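Local coordinates for protein 4-hydroxy-tetrahydrodipicolinate synthase (Methanocaldococcus jannaschii DSM 2661, PDB 2YXG) that probably catalyses the condensation of pyruvate with aspartate semialdehyde through a Schiff-base intermediate, a step of lysine biosynthesis in this archaeon, at residues V63-V66 with N67-Q71. Numbering follows the deposited sequence.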
ATOM      1  N   VAL A  63     -35.833  -9.299 -13.793  1.00 25.58           N
ATOM      2  CA  VAL A  63     -36.106 -10.168 -14.970  1.00 26.70           C
ATOM      3  C   VAL A  63     -37.478  -9.842 -15.578  1.00 26.50           C
ATOM      4  O   VAL A  63     -37.559  -9.581 -16.779  1.00 26.30           O
ATOM      5  CB  VAL A  63     -36.006 -11.671 -14.620  1.00 26.23           C
ATOM      6  CG1 VAL A  63     -36.598 -12.573 -15.741  1.00 28.19           C
ATOM      7  CG2 VAL A  63     -34.586 -12.053 -14.335  1.00 26.84           C
ATOM      8  N   ASP A  64     -38.508  -9.797 -14.724  1.00 26.84           N
ATOM      9  CA  ASP A  64     -39.913  -9.622 -15.136  1.00 28.29           C
ATOM     10  C   ASP A  64     -40.137  -8.233 -15.787  1.00 28.66           C
ATOM     11  O   ASP A  64     -40.781  -8.106 -16.850  1.00 28.58           O
ATOM     12  CB  ASP A  64     -40.877  -9.828 -13.919  1.00 28.41           C
ATOM     13  CG  ASP A  64     -40.938 -11.341 -13.375  1.00 33.73           C
ATOM     14  OD1 ASP A  64     -40.266 -12.294 -13.874  1.00 32.78           O
ATOM     15  OD2 ASP A  64     -41.713 -11.594 -12.402  1.00 39.58           O
ATOM     16  N   VAL A  65     -39.627  -7.181 -15.134  1.00 28.17           N
ATOM     17  CA  VAL A  65     -39.825  -5.851 -15.631  1.00 27.16           C
ATOM     18  C   VAL A  65     -39.041  -5.694 -16.905  1.00 27.27           C
ATOM     19  O   VAL A  65     -39.555  -5.178 -17.898  1.00 27.87           O
ATOM     20  CB  VAL A  65     -39.327  -4.777 -14.637  1.00 28.37           C
ATOM     21  CG1 VAL A  65     -39.245  -3.374 -15.362  1.00 26.80           C
ATOM     22  CG2 VAL A  65     -40.193  -4.764 -13.364  1.00 26.41           C
ATOM     23  N   VAL A  66     -37.788  -6.115 -16.890  1.00 26.52           N
ATOM     24  CA  VAL A  66     -36.982  -5.992 -18.091  1.00 26.07           C
ATOM     25  C   VAL A  66     -37.611  -6.740 -19.248  1.00 27.20           C
ATOM     26  O   VAL A  66     -37.679  -6.196 -20.372  1.00 26.70           O
ATOM     27  CB  VAL A  66     -35.523  -6.451 -17.906  1.00 26.17           C
ATOM     28  CG1 VAL A  66     -34.849  -6.610 -19.267  1.00 23.32           C
ATOM     29  CG2 VAL A  66     -34.739  -5.464 -16.965  1.00 24.32           C
ATOM     30  N   ASN A  67     -38.061  -7.972 -18.983  1.00 27.75           N
ATOM     31  CA  ASN A  67     -38.826  -8.707 -19.999  1.00 29.41           C
ATOM     32  C   ASN A  67     -38.070  -8.794 -21.317  1.00 28.81           C
ATOM     33  O   ASN A  67     -38.639  -8.510 -22.351  1.00 27.72           O
ATOM     34  CB  ASN A  67     -40.194  -8.018 -20.287  1.00 29.90           C
ATOM     35  CG  ASN A  67     -41.244  -8.994 -20.910  1.00 33.92           C
ATOM     36  OD1 ASN A  67     -42.171  -8.557 -21.585  1.00 36.06           O
ATOM     37  ND2 ASN A  67     -41.081 -10.302 -20.681  1.00 34.06           N
ATOM     38  N   GLY A  68     -36.799  -9.192 -21.262  1.00 28.81           N
ATOM     39  CA  GLY A  68     -35.985  -9.416 -22.437  1.00 28.19           C
ATOM     40  C   GLY A  68     -35.589  -8.190 -23.262  1.00 29.23           C
ATOM     41  O   GLY A  68     -34.928  -8.357 -24.292  1.00 29.36           O
ATOM     42  N   ARG A  69     -35.954  -6.978 -22.837  1.00 28.43           N
ATOM     43  CA  ARG A  69     -35.580  -5.789 -23.619  1.00 29.30           C
ATOM     44  C   ARG A  69     -34.066  -5.536 -23.589  1.00 29.23           C
ATOM     45  O   ARG A  69     -33.469  -5.145 -24.601  1.00 28.99           O
ATOM     46  CB  ARG A  69     -36.285  -4.548 -23.111  1.00 28.97           C
ATOM     47  CG  ARG A  69     -37.703  -4.392 -23.624  1.00 32.19           C
ATOM     48  CD  ARG A  69     -38.383  -3.194 -22.951  1.00 30.24           C
ATOM     49  NE  ARG A  69     -38.598  -3.486 -21.535  1.00 28.98           N
ATOM     50  CZ  ARG A  69     -38.849  -2.562 -20.613  1.00 29.56           C
ATOM     51  NH1 ARG A  69     -38.932  -1.277 -20.947  1.00 24.92           N
ATOM     52  NH2 ARG A  69     -39.044  -2.931 -19.352  1.00 28.48           N
ATOM     53  N   VAL A  70     -33.463  -5.748 -22.413  1.00 28.34           N
ATOM     54  CA  VAL A  70     -32.000  -5.658 -22.271  1.00 27.32           C
ATOM     55  C   VAL A  70     -31.471  -6.856 -21.462  1.00 27.13           C
ATOM     56  O   VAL A  70     -32.255  -7.645 -20.905  1.00 27.43           O
ATOM     57  CB  VAL A  70     -31.543  -4.284 -21.679  1.00 26.54           C
ATOM     58  CG1 VAL A  70     -32.029  -3.155 -22.537  1.00 24.48           C
ATOM     59  CG2 VAL A  70     -32.020  -4.110 -20.259  1.00 25.44           C
ATOM     60  N   GLN A  71     -30.154  -7.030 -21.424  1.00 26.99           N
ATOM     61  CA  GLN A  71     -29.593  -8.161 -20.676  1.00 26.51           C
ATOM     62  C   GLN A  71     -29.764  -7.942 -19.200  1.00 25.68           C
ATOM     63  O   GLN A  71     -29.713  -6.812 -18.715  1.00 26.03           O
ATOM     64  CB  GLN A  71     -28.132  -8.381 -21.031  1.00 27.79           C
ATOM     65  CG  GLN A  71     -27.916  -8.567 -22.549  1.00 29.37           C
ATOM     66  CD  GLN A  71     -26.524  -8.167 -22.948  1.00 33.29           C
ATOM     67  OE1 GLN A  71     -26.297  -7.057 -23.440  1.00 35.85           O
ATOM     68  NE2 GLN A  71     -25.568  -9.049 -22.703  1.00 33.68           N
TER
HETATM   69  O   HOH W   1     -36.061 -10.304 -18.583  1.00 23.21           O
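Arg69 folds its side chain back over the C-terminal end of helix 52-66 and grips two successive backbone carbonyls with one edge of its guanidinium. Arg69 NH2 donates to Val65 O at 2.7 Å, with that oxygen close to the guanidinium plane, and Arg69 NE donates to Val66 O at 3.1 Å, slightly tilted from that plane. A bend at chi3 (-68°), after an extended chi2, turns this edge toward the helix end. Neither donor lies in the plane of its carbonyl; NH2 comes from above that of Val65. Val66 O is held twice, because Arg69 N also donates to it at 3.1 Å, from the face opposite NE. The backbone bond closes a type I' turn from Val66 to Arg69, with Asn67 and Gly68 at its two central positions, both at positive phi. Within the turn, Asn67 N keeps the helical i to i-4 pattern, donating to Val63 O at 2.8 Å (163°). A water extends this end, donating to Val63 O and accepting from Gly68 N. On the side facing strand 71-75 and helix 20-32, Val66 CG1, anti to its backbone N (chi1 166°), meets Val70 CG2 at 3.9 Å. Val66 is buried, packing also on Ile27 of helix 20-32 and Val72 of strand 71-75; the Arg69 side chain touches Ile31 of the same helix as Ile27. The turn thus belongs to the alpha-to-beta connection of the TIM barrel that leads from helix 52-66 into strand 71-75. Main-chain carbonyls at the C-terminal end of a helix carry the negative end of its dipole, so a guanidinium spread over two of them gives both carbonyls a side-chain donor and probably adds a favourable electrostatic term, while the valine pair adds an apolar contact between the helix end and the residue before strand 71-75.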